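Local coordinates for SJCHGC06286 protein (Schistosoma japonicum, PDB 3QBR), which probably binds BH domains of other apoptosis regulators, as a Bcl-2 family member seen here as its helical part without the C-terminal region, at residues Q20-T23 against L24-F28; A101-I104 against F105-I109; F126-L129 against R130-L134; L148-T151 against T152-S156. All coordinates share one frame; numbering follows the deposited sequence.

Interaction 1 of 4, residues Q20-T23 against L24-F28; sequences QTST and LCHSF
Q20-T23 runs straight on into L24-F28 as continuous helix, the backbone N-H groups of L24, C25, H26 and S27 reaching back four residues to the carbonyls of Q20, T21, S22 and T23. The side chain of S27 adds to the last of these bonds. Its OG lies 2.9 Å from T23 O, while S27 N donates to T23 O over 3.1 Å on a nearly straight line (174°). The two donors come from opposite faces of the carbonyl plane, which grips this oxygen twice. A chi1 of -48° sets OG beside the serine's own N and turns it back toward the preceding turn. T23 itself sends OG1 backward, to the carbonyl of L19.

Helix 17-31 is the N-terminal helix of this Bcl-2 fold, and it illustrates how one turn can serve different surroundings on different sides. C25 faces F126 and L129 of helix 119-137, whereas L24 packs on W170 and on I61 and I62 of helix 58-79. On another side H26 meets I149. Its imidazole leans back along the helix, so that CD2 comes within 3.3 Å of S22 O, approaching obliquely. S22 OG, anti to its own N (chi1 178°), lies 3.9 Å from H26 CD2, while T23 CA sits near the imidazole plane at the edge.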
ATOM      1  N   GLN A  20      -8.054  -0.599  12.372  1.00 71.44           N
ATOM      2  CA  GLN A  20      -8.701  -1.248  11.258  1.00 64.22           C
ATOM      3  C   GLN A  20      -7.795  -1.179  10.015  1.00 60.09           C
ATOM      4  O   GLN A  20      -7.503  -2.208   9.408  1.00 62.39           O
ATOM      5  CB  GLN A  20     -10.053  -0.579  11.011  1.00 69.07           C
ATOM      6  CG  GLN A  20     -11.023  -1.341  10.136  1.00 76.75           C
ATOM      7  CD  GLN A  20     -12.351  -0.604   9.976  1.00 83.07           C
ATOM      8  OE1 GLN A  20     -12.961  -0.188  10.964  1.00 80.20           O
ATOM      9  NE2 GLN A  20     -12.804  -0.445   8.731  1.00 84.25           N
ATOM     10  N   THR A  21      -7.312   0.009   9.649  1.00 55.39           N
ATOM     11  CA  THR A  21      -6.587   0.127   8.383  1.00 50.19           C
ATOM     12  C   THR A  21      -5.272  -0.641   8.426  1.00 49.95           C
ATOM     13  O   THR A  21      -4.841  -1.250   7.444  1.00 57.18           O
ATOM     14  CB  THR A  21      -6.340   1.594   7.932  1.00 55.24           C
ATOM     15  OG1 THR A  21      -5.081   2.038   8.416  1.00 64.89           O
ATOM     16  CG2 THR A  21      -7.420   2.519   8.435  1.00 51.75           C
ATOM     17  N   SER A  22      -4.636  -0.613   9.575  1.00 45.12           N
ATOM     18  CA  SER A  22      -3.452  -1.428   9.814  1.00 54.98           C
ATOM     19  C   SER A  22      -3.700  -2.926   9.522  1.00 52.11           C
ATOM     20  O   SER A  22      -2.953  -3.564   8.770  1.00 52.36           O
ATOM     21  CB  SER A  22      -2.974  -1.209  11.262  1.00 49.47           C
ATOM     22  OG  SER A  22      -1.856  -2.012  11.552  1.00 52.06           O
ATOM     23  N   THR A  23      -4.764  -3.470  10.103  1.00 44.23           N
ATOM     24  CA  THR A  23      -5.111  -4.880   9.929  1.00 43.69           C
ATOM     25  C   THR A  23      -5.335  -5.232   8.455  1.00 46.06           C
ATOM     26  O   THR A  23      -5.026  -6.346   8.014  1.00 42.95           O
ATOM     27  CB  THR A  23      -6.375  -5.270  10.761  1.00 47.17           C
ATOM     28  OG1 THR A  23      -6.147  -5.049  12.160  1.00 53.66           O
ATOM     29  CG2 THR A  23      -6.737  -6.710  10.527  1.00 41.97           C
ATOM     30  N   LEU A  24      -5.874  -4.284   7.689  1.00 41.88           N
ATOM     31  CA  LEU A  24      -6.108  -4.530   6.263  1.00 41.56           C
ATOM     32  C   LEU A  24      -4.802  -4.654   5.504  1.00 45.47           C
ATOM     33  O   LEU A  24      -4.678  -5.488   4.604  1.00 50.15           O
ATOM     34  CB  LEU A  24      -6.926  -3.422   5.643  1.00 45.14           C
ATOM     35  CG  LEU A  24      -8.382  -3.735   5.368  1.00 52.55           C
ATOM     36  CD1 LEU A  24      -9.025  -2.481   4.757  1.00 54.91           C
ATOM     37  CD2 LEU A  24      -8.497  -4.957   4.442  1.00 46.63           C
ATOM     38  N   CYS A  25      -3.829  -3.822   5.872  1.00 36.82           N
ATOM     39  CA  CYS A  25      -2.530  -3.886   5.221  1.00 45.39           C
ATOM     40  C   CYS A  25      -1.878  -5.223   5.428  1.00 52.12           C
ATOM     41  O   CYS A  25      -1.483  -5.853   4.444  1.00 45.76           O
ATOM     42  CB  CYS A  25      -1.592  -2.795   5.712  1.00 54.57           C
ATOM     43  SG  CYS A  25      -2.143  -1.217   5.172  1.00 56.30           S
ATOM     44  N   HIS A  26      -1.744  -5.639   6.696  1.00 44.33           N
ATOM     45  CA  HIS A  26      -1.256  -6.997   7.010  1.00 40.27           C
ATOM     46  C   HIS A  26      -1.960  -8.104   6.188  1.00 41.33           C
ATOM     47  O   HIS A  26      -1.315  -8.825   5.426  1.00 48.54           O
ATOM     48  CB  HIS A  26      -1.319  -7.276   8.515  1.00 39.05           C
ATOM     49  CG  HIS A  26      -0.407  -6.412   9.324  1.00 55.78           C
ATOM     50  ND1 HIS A  26       0.966  -6.466   9.209  1.00 69.30           N
ATOM     51  CD2 HIS A  26      -0.664  -5.468  10.257  1.00 58.57           C
ATOM     52  CE1 HIS A  26       1.515  -5.593  10.035  1.00 61.20           C
ATOM     53  NE2 HIS A  26       0.546  -4.977  10.686  1.00 57.66           N
ATOM     54  N   SER A  27      -3.276  -8.216   6.298  1.00 43.82           N
ATOM     55  CA  SER A  27      -3.984  -9.263   5.568  1.00 47.44           C
ATOM     56  C   SER A  27      -3.694  -9.176   4.099  1.00 41.77           C
ATOM     57  O   SER A  27      -3.384 -10.180   3.468  1.00 52.66           O
ATOM     58  CB  SER A  27      -5.493  -9.158   5.754  1.00 47.29           C
ATOM     59  OG  SER A  27      -5.805  -9.011   7.119  1.00 55.38           O
ATOM     60  N   PHE A  28      -3.837  -7.980   3.542  1.00 34.38           N
ATOM     61  CA  PHE A  28      -3.670  -7.802   2.106  1.00 40.02           C
ATOM     62  C   PHE A  28      -2.276  -8.241   1.670  1.00 40.97           C
ATOM     63  O   PHE A  28      -2.134  -8.962   0.704  1.00 43.20           O
ATOM     64  CB  PHE A  28      -3.965  -6.360   1.668  1.00 37.87           C
ATOM     65  CG  PHE A  28      -3.326  -5.995   0.355  1.00 44.16           C
ATOM     66  CD1 PHE A  28      -3.829  -6.498  -0.834  1.00 38.46           C
ATOM     67  CD2 PHE A  28      -2.204  -5.174   0.313  1.00 43.94           C
ATOM     68  CE1 PHE A  28      -3.233  -6.171  -2.046  1.00 41.29           C
ATOM     69  CE2 PHE A  28      -1.611  -4.855  -0.888  1.00 45.29           C
ATOM     70  CZ  PHE A  28      -2.130  -5.356  -2.072  1.00 40.58           C
TER

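Interaction 2 of 4, residues A101-I104 against F105-I109; sequences ALEI and FYLEI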
ATOM      1  N   ALA A 101      14.988   8.195   6.894  1.00 70.22           N
ATOM      2  CA  ALA A 101      15.093   8.739   5.538  1.00 67.62           C
ATOM      3  C   ALA A 101      14.001   8.159   4.671  1.00 69.26           C
ATOM      4  O   ALA A 101      13.412   8.866   3.852  1.00 75.38           O
ATOM      5  CB  ALA A 101      16.450   8.437   4.914  1.00 61.55           C
ATOM      6  N   LEU A 102      13.748   6.864   4.851  1.00 63.57           N
ATOM      7  CA  LEU A 102      12.723   6.147   4.094  1.00 65.09           C
ATOM      8  C   LEU A 102      11.298   6.595   4.448  1.00 68.60           C
ATOM      9  O   LEU A 102      10.424   6.640   3.584  1.00 71.47           O
ATOM     10  CB  LEU A 102      12.873   4.642   4.293  1.00 57.03           C
ATOM     11  CG  LEU A 102      11.883   3.754   3.540  1.00 63.41           C
ATOM     12  CD1 LEU A 102      11.947   4.000   2.032  1.00 67.78           C
ATOM     13  CD2 LEU A 102      12.137   2.288   3.862  1.00 62.87           C
ATOM     14  N   GLU A 103      11.061   6.935   5.708  1.00 60.15           N
ATOM     15  CA  GLU A 103       9.758   7.465   6.067  1.00 64.48           C
ATOM     16  C   GLU A 103       9.536   8.737   5.253  1.00 67.51           C
ATOM     17  O   GLU A 103       8.561   8.853   4.504  1.00 66.20           O
ATOM     18  CB  GLU A 103       9.676   7.746   7.565  1.00 72.51           C
ATOM     19  CG  GLU A 103       8.255   7.802   8.108  1.00 79.17           C
ATOM     20  CD  GLU A 103       8.200   7.889   9.635  1.00 89.23           C
ATOM     21  OE1 GLU A 103       7.253   8.513  10.169  1.00 91.98           O
ATOM     22  OE2 GLU A 103       9.103   7.335  10.303  1.00 92.12           O
ATOM     23  N   ILE A 104      10.469   9.677   5.389  1.00 67.00           N
ATOM     24  CA  ILE A 104      10.476  10.913   4.610  1.00 70.38           C
ATOM     25  C   ILE A 104      10.081  10.735   3.135  1.00 66.40           C
ATOM     26  O   ILE A 104       9.133  11.363   2.641  1.00 55.05           O
ATOM     27  CB  ILE A 104      11.870  11.573   4.632  1.00 78.48           C
ATOM     28  CG1 ILE A 104      12.311  11.887   6.067  1.00 74.78           C
ATOM     29  CG2 ILE A 104      11.875  12.807   3.745  1.00 74.39           C
ATOM     30  CD1 ILE A 104      11.177  11.993   7.035  1.00 77.06           C
ATOM     31  N   PHE A 105      10.820   9.902   2.420  1.00 66.29           N
ATOM     32  CA  PHE A 105      10.518   9.731   1.016  1.00 66.82           C
ATOM     33  C   PHE A 105       9.161   9.120   0.832  1.00 64.03           C
ATOM     34  O   PHE A 105       8.394   9.570  -0.023  1.00 63.79           O
ATOM     35  CB  PHE A 105      11.565   8.887   0.329  1.00 74.88           C
ATOM     36  CG  PHE A 105      12.932   9.449   0.448  1.00 88.38           C
ATOM     37  CD1 PHE A 105      13.106  10.819   0.577  1.00 95.59           C
ATOM     38  CD2 PHE A 105      14.047   8.625   0.424  1.00 93.69           C
ATOM     39  CE1 PHE A 105      14.368  11.364   0.694  1.00100.56           C
ATOM     40  CE2 PHE A 105      15.313   9.162   0.531  1.00102.16           C
ATOM     41  CZ  PHE A 105      15.476  10.536   0.669  1.00101.34           C
ATOM     42  N   TYR A 106       8.864   8.093   1.631  1.00 65.42           N
ATOM     43  CA  TYR A 106       7.542   7.468   1.601  1.00 64.51           C
ATOM     44  C   TYR A 106       6.485   8.537   1.784  1.00 64.15           C
ATOM     45  O   TYR A 106       5.531   8.622   1.008  1.00 61.48           O
ATOM     46  CB  TYR A 106       7.370   6.380   2.687  1.00 60.90           C
ATOM     47  CG  TYR A 106       6.142   5.532   2.445  1.00 54.02           C
ATOM     48  CD1 TYR A 106       5.989   4.854   1.245  1.00 62.19           C
ATOM     49  CD2 TYR A 106       5.132   5.436   3.382  1.00 54.04           C
ATOM     50  CE1 TYR A 106       4.876   4.099   0.980  1.00 59.63           C
ATOM     51  CE2 TYR A 106       3.999   4.653   3.136  1.00 52.23           C
ATOM     52  CZ  TYR A 106       3.884   3.998   1.927  1.00 55.59           C
ATOM     53  OH  TYR A 106       2.786   3.232   1.623  1.00 54.60           O
ATOM     54  N   LEU A 107       6.661   9.350   2.820  1.00 53.80           N
ATOM     55  CA  LEU A 107       5.708  10.408   3.107  1.00 54.13           C
ATOM     56  C   LEU A 107       5.551  11.400   1.942  1.00 60.61           C
ATOM     57  O   LEU A 107       4.433  11.833   1.632  1.00 64.00           O
ATOM     58  CB  LEU A 107       6.057  11.100   4.421  1.00 53.67           C
ATOM     59  CG  LEU A 107       5.571  10.253   5.596  1.00 58.36           C
ATOM     60  CD1 LEU A 107       5.709  10.980   6.915  1.00 57.59           C
ATOM     61  CD2 LEU A 107       4.111   9.831   5.368  1.00 49.88           C
ATOM     62  N   GLU A 108       6.663  11.732   1.288  1.00 52.99           N
ATOM     63  CA  GLU A 108       6.626  12.620   0.142  1.00 60.37           C
ATOM     64  C   GLU A 108       5.899  11.965  -1.037  1.00 65.39           C
ATOM     65  O   GLU A 108       5.200  12.635  -1.802  1.00 72.88           O
ATOM     66  CB  GLU A 108       8.048  13.011  -0.283  1.00 74.29           C
ATOM     67  CG  GLU A 108       8.752  14.015   0.638  1.00 88.13           C
ATOM     68  CD  GLU A 108      10.168  14.379   0.160  1.00 95.73           C
ATOM     69  OE1 GLU A 108      10.570  13.980  -0.960  1.00 98.93           O
ATOM     70  OE2 GLU A 108      10.884  15.068   0.916  1.00 97.14           O
ATOM     71  N   ILE A 109       6.084  10.660  -1.201  1.00 57.47           N
ATOM     72  CA  ILE A 109       5.420   9.940  -2.282  1.00 60.73           C
ATOM     73  C   ILE A 109       3.903   9.857  -2.072  1.00 65.59           C
ATOM     74  O   ILE A 109       3.127   9.966  -3.022  1.00 64.82           O
ATOM     75  CB  ILE A 109       5.955   8.518  -2.421  1.00 56.81           C
ATOM     76  CG1 ILE A 109       7.457   8.543  -2.685  1.00 58.41           C
ATOM     77  CG2 ILE A 109       5.207   7.778  -3.526  1.00 50.87           C
ATOM     78  CD1 ILE A 109       7.990   7.242  -3.198  1.00 50.24           C
TER
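Helix 99-113, one of the amphipathic helices of the Bcl-2 fold, carries F105 folded back over the carbonyl of A101. The oxygen stands above one face of the phenyl ring, displaced toward the rim, with A101 O 3.5 Å from F105 CG. The same oxygen accepts the backbone N-H of F105 at 3.1 Å between F105 N and A101 O (164°). With chi1 at -58°, CG lies beside that nitrogen, and the ring therefore follows the hydrogen bond back to the acceptor. I104 approaches the ring obliquely, its CG2 3.9 Å from F105 CD1.

A turn further on, E108 passes I104 at a slant. Its CG lies 3.3 Å from I104 O, and from there the chain stays extended, bringing E108 OE2 to 3.8 Å from the methyl I104 CG2. The other carboxylate oxygen, OE1, is hydrogen-bonded to a polar side chain on the chain of another protein. Along a different side, L107 CD1 rests 4.2 Å from E103 CG. Y106 goes elsewhere: CG is anti to its N (chi1 -167°), and the phenol runs inward to a probable hydrogen bond with T152. One side of the helix thus faces the core while F105, E108 and I109 meet a foreign chain, consistent with the BH3-binding groove of Bcl-2 proteins.

Interaction 3 of 4, residues F126-L129 against R130-L134; sequences FAFL and RILVL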
ATOM      1  N   PHE A 126      -1.859   0.746  -1.799  1.00 43.18           N
ATOM      2  CA  PHE A 126      -1.652  -0.652  -1.450  1.00 47.60           C
ATOM      3  C   PHE A 126      -0.750  -1.379  -2.439  1.00 49.97           C
ATOM      4  O   PHE A 126       0.069  -2.209  -2.032  1.00 49.24           O
ATOM      5  CB  PHE A 126      -2.976  -1.415  -1.328  1.00 42.59           C
ATOM      6  CG  PHE A 126      -3.807  -1.016  -0.129  1.00 48.40           C
ATOM      7  CD1 PHE A 126      -3.680  -1.696   1.083  1.00 61.44           C
ATOM      8  CD2 PHE A 126      -4.719   0.036  -0.209  1.00 45.59           C
ATOM      9  CE1 PHE A 126      -4.455  -1.337   2.213  1.00 60.16           C
ATOM     10  CE2 PHE A 126      -5.493   0.405   0.906  1.00 54.78           C
ATOM     11  CZ  PHE A 126      -5.364  -0.289   2.127  1.00 49.08           C
ATOM     12  N   ALA A 127      -0.903  -1.103  -3.732  1.00 49.60           N
ATOM     13  CA  ALA A 127      -0.133  -1.858  -4.718  1.00 49.24           C
ATOM     14  C   ALA A 127       1.348  -1.503  -4.592  1.00 52.97           C
ATOM     15  O   ALA A 127       2.240  -2.374  -4.699  1.00 47.19           O
ATOM     16  CB  ALA A 127      -0.643  -1.620  -6.116  1.00 47.76           C
ATOM     17  N   PHE A 128       1.594  -0.225  -4.310  1.00 48.03           N
ATOM     18  CA  PHE A 128       2.948   0.269  -4.143  1.00 56.34           C
ATOM     19  C   PHE A 128       3.591  -0.192  -2.852  1.00 51.57           C
ATOM     20  O   PHE A 128       4.755  -0.596  -2.844  1.00 54.21           O
ATOM     21  CB  PHE A 128       2.959   1.789  -4.160  1.00 54.89           C
ATOM     22  CG  PHE A 128       4.338   2.393  -4.193  1.00 44.72           C
ATOM     23  CD1 PHE A 128       5.207   2.119  -5.234  1.00 46.81           C
ATOM     24  CD2 PHE A 128       4.735   3.284  -3.219  1.00 49.78           C
ATOM     25  CE1 PHE A 128       6.473   2.709  -5.275  1.00 44.94           C
ATOM     26  CE2 PHE A 128       5.992   3.890  -3.263  1.00 53.47           C
ATOM     27  CZ  PHE A 128       6.858   3.593  -4.286  1.00 46.95           C
ATOM     28  N   LEU A 129       2.855  -0.076  -1.752  1.00 45.47           N
ATOM     29  CA  LEU A 129       3.323  -0.580  -0.450  1.00 49.84           C
ATOM     30  C   LEU A 129       3.715  -2.068  -0.554  1.00 47.71           C
ATOM     31  O   LEU A 129       4.756  -2.480  -0.050  1.00 49.71           O
ATOM     32  CB  LEU A 129       2.247  -0.369   0.611  1.00 45.93           C
ATOM     33  CG  LEU A 129       2.414  -0.969   2.008  1.00 47.73           C
ATOM     34  CD1 LEU A 129       3.495  -0.251   2.855  1.00 35.37           C
ATOM     35  CD2 LEU A 129       1.044  -0.941   2.701  1.00 45.21           C
ATOM     36  N   ARG A 130       2.901  -2.850  -1.257  1.00 42.79           N
ATOM     37  CA  ARG A 130       3.215  -4.255  -1.546  1.00 44.65           C
ATOM     38  C   ARG A 130       4.567  -4.420  -2.223  1.00 43.63           C
ATOM     39  O   ARG A 130       5.369  -5.287  -1.860  1.00 43.09           O
ATOM     40  CB  ARG A 130       2.155  -4.852  -2.465  1.00 39.28           C
ATOM     41  CG  ARG A 130       2.255  -6.332  -2.591  1.00 39.83           C
ATOM     42  CD  ARG A 130       1.192  -6.897  -3.530  1.00 40.61           C
ATOM     43  NE  ARG A 130       1.772  -6.935  -4.860  1.00 60.01           N
ATOM     44  CZ  ARG A 130       2.180  -8.038  -5.469  1.00 58.88           C
ATOM     45  NH1 ARG A 130       2.022  -9.219  -4.888  1.00 50.75           N
ATOM     46  NH2 ARG A 130       2.723  -7.959  -6.673  1.00 66.04           N
ATOM     47  N   ILE A 131       4.797  -3.578  -3.223  1.00 47.16           N
ATOM     48  CA  ILE A 131       5.978  -3.652  -4.062  1.00 48.79           C
ATOM     49  C   ILE A 131       7.209  -3.342  -3.225  1.00 47.87           C
ATOM     50  O   ILE A 131       8.209  -4.047  -3.296  1.00 54.59           O
ATOM     51  CB  ILE A 131       5.824  -2.700  -5.278  1.00 57.30           C
ATOM     52  CG1 ILE A 131       5.074  -3.422  -6.394  1.00 55.04           C
ATOM     53  CG2 ILE A 131       7.170  -2.172  -5.755  1.00 47.68           C
ATOM     54  CD1 ILE A 131       4.310  -2.496  -7.319  1.00 54.01           C
ATOM     55  N   LEU A 132       7.113  -2.307  -2.404  1.00 49.48           N
ATOM     56  CA  LEU A 132       8.182  -1.959  -1.479  1.00 47.06           C
ATOM     57  C   LEU A 132       8.465  -3.081  -0.501  1.00 52.83           C
ATOM     58  O   LEU A 132       9.626  -3.448  -0.295  1.00 53.00           O
ATOM     59  CB  LEU A 132       7.821  -0.697  -0.692  1.00 48.39           C
ATOM     60  CG  LEU A 132       7.688   0.585  -1.528  1.00 57.35           C
ATOM     61  CD1 LEU A 132       7.562   1.828  -0.675  1.00 61.48           C
ATOM     62  CD2 LEU A 132       8.894   0.724  -2.428  1.00 52.91           C
ATOM     63  N   VAL A 133       7.398  -3.603   0.114  1.00 52.61           N
ATOM     64  CA  VAL A 133       7.498  -4.639   1.141  1.00 50.12           C
ATOM     65  C   VAL A 133       8.151  -5.908   0.571  1.00 55.27           C
ATOM     66  O   VAL A 133       9.092  -6.460   1.148  1.00 52.62           O
ATOM     67  CB  VAL A 133       6.111  -4.945   1.795  1.00 40.50           C
ATOM     68  CG1 VAL A 133       6.082  -6.382   2.458  1.00 27.79           C
ATOM     69  CG2 VAL A 133       5.730  -3.824   2.783  1.00 30.38           C
ATOM     70  N   LEU A 134       7.666  -6.347  -0.578  1.00 53.72           N
ATOM     71  CA  LEU A 134       8.262  -7.494  -1.251  1.00 50.19           C
ATOM     72  C   LEU A 134       9.729  -7.298  -1.649  1.00 56.20           C
ATOM     73  O   LEU A 134      10.493  -8.263  -1.697  1.00 62.40           O
ATOM     74  CB  LEU A 134       7.436  -7.852  -2.470  1.00 44.37           C
ATOM     75  CG  LEU A 134       6.060  -8.376  -2.085  1.00 50.93           C
ATOM     76  CD1 LEU A 134       5.207  -8.660  -3.335  1.00 50.52           C
ATOM     77  CD2 LEU A 134       6.217  -9.611  -1.199  1.00 45.51           C
TER
HETATM   78  O   HOH W   1       1.557  -4.429  -6.280  1.00 45.09           O
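L129, F128 and R130 carry this contact on helix 119-137, the buried central helix round which the Bcl-2 fold is assembled. They are consecutive, yet each points to a different part of the bundle and each is met in its own way. The regular i to i+4 backbone bonding holds them in this relation, as between L132 N and F128 O at 2.9 Å.

F128 lays its ring against L132, the two side chains slanting across each other. The leucine sits over one face in a CH-pi contact, with L132 CG 4.2 Å from the centroid of the F128 ring and only 14° off its normal. The methyls splay out toward the rim, L132 CD1 approaching F128 CE2 to 3.7 Å. F128 also packs on I109 of helix 99-113 and on an apolar side chain of another protein's chain.

L129 is buried too. Its CD1 stands 4.2 Å from V133 CG2, a loose apolar touch one turn on, and its branches reach C25, Y106, L148 and T152, which belong to three different helices.

R130 supplies the polar end of the contact. Its chain bends at chi3 (91°), and L134 CD1, one turn on, lies over one face of the guanidinium. Water then bridges the two segments: at the edge of the guanidinium, in its plane, one molecule accepts from R130 NE at 2.9 Å and donates to A127 O at 2.7 Å.

Interaction 4 of 4, residues L148-T151 against T152-S156; sequences LIKT and TSQYS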
ATOM      1  N   LEU A 148       7.030   0.909   7.161  1.00 43.48           N
ATOM      2  CA  LEU A 148       6.156   1.285   6.058  1.00 44.49           C
ATOM      3  C   LEU A 148       4.686   1.040   6.402  1.00 48.81           C
ATOM      4  O   LEU A 148       3.829   1.911   6.205  1.00 44.94           O
ATOM      5  CB  LEU A 148       6.523   0.518   4.786  1.00 32.82           C
ATOM      6  CG  LEU A 148       7.808   0.950   4.097  1.00 39.16           C
ATOM      7  CD1 LEU A 148       8.090   0.062   2.887  1.00 43.90           C
ATOM      8  CD2 LEU A 148       7.638   2.426   3.661  1.00 43.74           C
ATOM      9  N   ILE A 149       4.400  -0.152   6.924  1.00 42.74           N
ATOM     10  CA  ILE A 149       3.030  -0.500   7.280  1.00 46.19           C
ATOM     11  C   ILE A 149       2.462   0.426   8.355  1.00 49.60           C
ATOM     12  O   ILE A 149       1.300   0.805   8.295  1.00 51.65           O
ATOM     13  CB  ILE A 149       2.925  -1.948   7.733  1.00 39.89           C
ATOM     14  CG1 ILE A 149       3.196  -2.877   6.554  1.00 44.34           C
ATOM     15  CG2 ILE A 149       1.551  -2.208   8.277  1.00 36.49           C
ATOM     16  CD1 ILE A 149       3.370  -4.324   6.981  1.00 44.14           C
ATOM     17  N   LYS A 150       3.281   0.817   9.324  1.00 53.76           N
ATOM     18  CA  LYS A 150       2.802   1.711  10.381  1.00 56.75           C
ATOM     19  C   LYS A 150       2.552   3.119   9.857  1.00 59.41           C
ATOM     20  O   LYS A 150       1.569   3.765  10.243  1.00 58.75           O
ATOM     21  CB  LYS A 150       3.787   1.761  11.546  1.00 54.12           C
ATOM     22  CG  LYS A 150       3.316   2.595  12.697  1.00 60.20           C
ATOM     23  CD  LYS A 150       4.441   2.754  13.718  1.00 71.66           C
ATOM     24  CE  LYS A 150       3.978   3.396  15.023  1.00 68.39           C
ATOM     25  NZ  LYS A 150       5.139   3.632  15.934  1.00 74.15           N
ATOM     26  N   THR A 151       3.442   3.581   8.975  1.00 51.94           N
ATOM     27  CA  THR A 151       3.337   4.908   8.389  1.00 49.52           C
ATOM     28  C   THR A 151       2.116   4.995   7.479  1.00 49.75           C
ATOM     29  O   THR A 151       1.325   5.937   7.586  1.00 52.76           O
ATOM     30  CB  THR A 151       4.619   5.288   7.634  1.00 52.82           C
ATOM     31  OG1 THR A 151       5.689   5.397   8.576  1.00 59.46           O
ATOM     32  CG2 THR A 151       4.454   6.601   6.933  1.00 51.45           C
ATOM     33  N   THR A 152       1.943   4.017   6.594  1.00 46.74           N
ATOM     34  CA  THR A 152       0.685   3.926   5.850  1.00 43.96           C
ATOM     35  C   THR A 152      -0.556   4.065   6.772  1.00 56.18           C
ATOM     36  O   THR A 152      -1.518   4.759   6.439  1.00 49.58           O
ATOM     37  CB  THR A 152       0.614   2.622   5.085  1.00 43.63           C
ATOM     38  OG1 THR A 152       1.832   2.447   4.372  1.00 52.53           O
ATOM     39  CG2 THR A 152      -0.565   2.608   4.116  1.00 42.17           C
ATOM     40  N   SER A 153      -0.523   3.423   7.939  1.00 54.21           N
ATOM     41  CA  SER A 153      -1.644   3.477   8.884  1.00 52.38           C
ATOM     42  C   SER A 153      -1.904   4.854   9.467  1.00 53.71           C
ATOM     43  O   SER A 153      -3.057   5.292   9.479  1.00 49.49           O
ATOM     44  CB  SER A 153      -1.456   2.481  10.036  1.00 59.93           C
ATOM     45  OG  SER A 153      -1.604   1.146   9.575  1.00 64.84           O
ATOM     46  N   GLN A 154      -0.858   5.515   9.977  1.00 44.30           N
ATOM     47  CA  GLN A 154      -1.005   6.885  10.491  1.00 52.05           C
ATOM     48  C   GLN A 154      -1.501   7.844   9.407  1.00 54.53           C
ATOM     49  O   GLN A 154      -2.444   8.590   9.619  1.00 62.43           O
ATOM     50  CB  GLN A 154       0.310   7.428  11.050  1.00 62.79           C
ATOM     51  CG  GLN A 154       0.778   6.789  12.324  1.00 84.98           C
ATOM     52  CD  GLN A 154       2.293   6.814  12.437  1.00102.59           C
ATOM     53  OE1 GLN A 154       2.976   7.503  11.672  1.00109.53           O
ATOM     54  NE2 GLN A 154       2.828   6.054  13.387  1.00107.13           N
ATOM     55  N   TYR A 155      -0.853   7.804   8.247  1.00 56.91           N
ATOM     56  CA  TYR A 155      -1.138   8.723   7.155  1.00 61.12           C
ATOM     57  C   TYR A 155      -2.580   8.579   6.759  1.00 57.97           C
ATOM     58  O   TYR A 155      -3.275   9.577   6.530  1.00 62.25           O
ATOM     59  CB  TYR A 155      -0.233   8.456   5.943  1.00 60.87           C
ATOM     60  CG  TYR A 155      -0.412   9.471   4.835  1.00 61.77           C
ATOM     61  CD1 TYR A 155      -1.352   9.278   3.826  1.00 58.58           C
ATOM     62  CD2 TYR A 155       0.343  10.646   4.816  1.00 63.41           C
ATOM     63  CE1 TYR A 155      -1.531  10.224   2.814  1.00 58.48           C
ATOM     64  CE2 TYR A 155       0.192  11.589   3.811  1.00 60.28           C
ATOM     65  CZ  TYR A 155      -0.751  11.381   2.809  1.00 68.11           C
ATOM     66  OH  TYR A 155      -0.895  12.332   1.807  1.00 68.77           O
ATOM     67  N   SER A 156      -3.028   7.333   6.682  1.00 49.84           N
ATOM     68  CA  SER A 156      -4.434   7.051   6.396  1.00 56.26           C
ATOM     69  C   SER A 156      -5.393   7.710   7.383  1.00 57.92           C
ATOM     70  O   SER A 156      -6.473   8.171   7.010  1.00 57.22           O
ATOM     71  CB  SER A 156      -4.688   5.543   6.405  1.00 49.53           C
ATOM     72  OG  SER A 156      -4.538   5.004   5.105  1.00 44.72           O
TER
HETATM   73  O   HOH W   2       5.747   5.723  11.839  1.00 81.71           O
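T152 opens the second half of this stretch by binding L148 O twice, through T152 N at 2.9 Å and through T152 OG1 at 2.8 Å. The backbone donor comes almost head-on to the carbonyl, whereas the hydroxyl stands well above its plane. A chi1 of -49° keeps OG1 beside the threonine's own N and allows both bonds to share one acceptor. S153 repeats the device on I149 O, with S153 OG and S153 N each 3.2 Å from that oxygen, on opposite faces. Q154 passes obliquely over the extended lysine before it, Q154 NE2 lying 3.3 Å from K150 CE, and a water donates to Q154 OE1 while also bonding to T151 OG1. Y155 N donates to T151 O at 2.9 Å, and its ring reaches across to helix 99-113, where OH is hydrogen-bonded to N111. S156 turns back with a weak bond from its OG to T152 O. Serine and threonine hydroxyls in a helix commonly bond back to a carbonyl one turn earlier, as these do, and T152 OG1 also pairs with Y106. Helix 142-159 is flanked by three others: I149 meets helix 17-31, L148 leans on L136 of helix 119-137, and T151 faces helix 99-113.

All four contacts are local, each within a single helix, and along the chain they stand in series: none closes a loop, nests in another or crosses one. Interaction 1 comes first, on helix 17-31, and interaction 2 follows on helix 99-113 on the opposite side of the chain's centre, the two centres about 20 Å apart with no touch between them. Interactions 3 and 4, on the successive helices 119-137 and 142-159, bridge that separation. Each touches both outer contacts as well as the other: 126-134 meets C25 and F28 as well as Y106 and I109, and 148-156 meets S22 and H26 as well as E103 and L107. Together they tie four helices into one bundle.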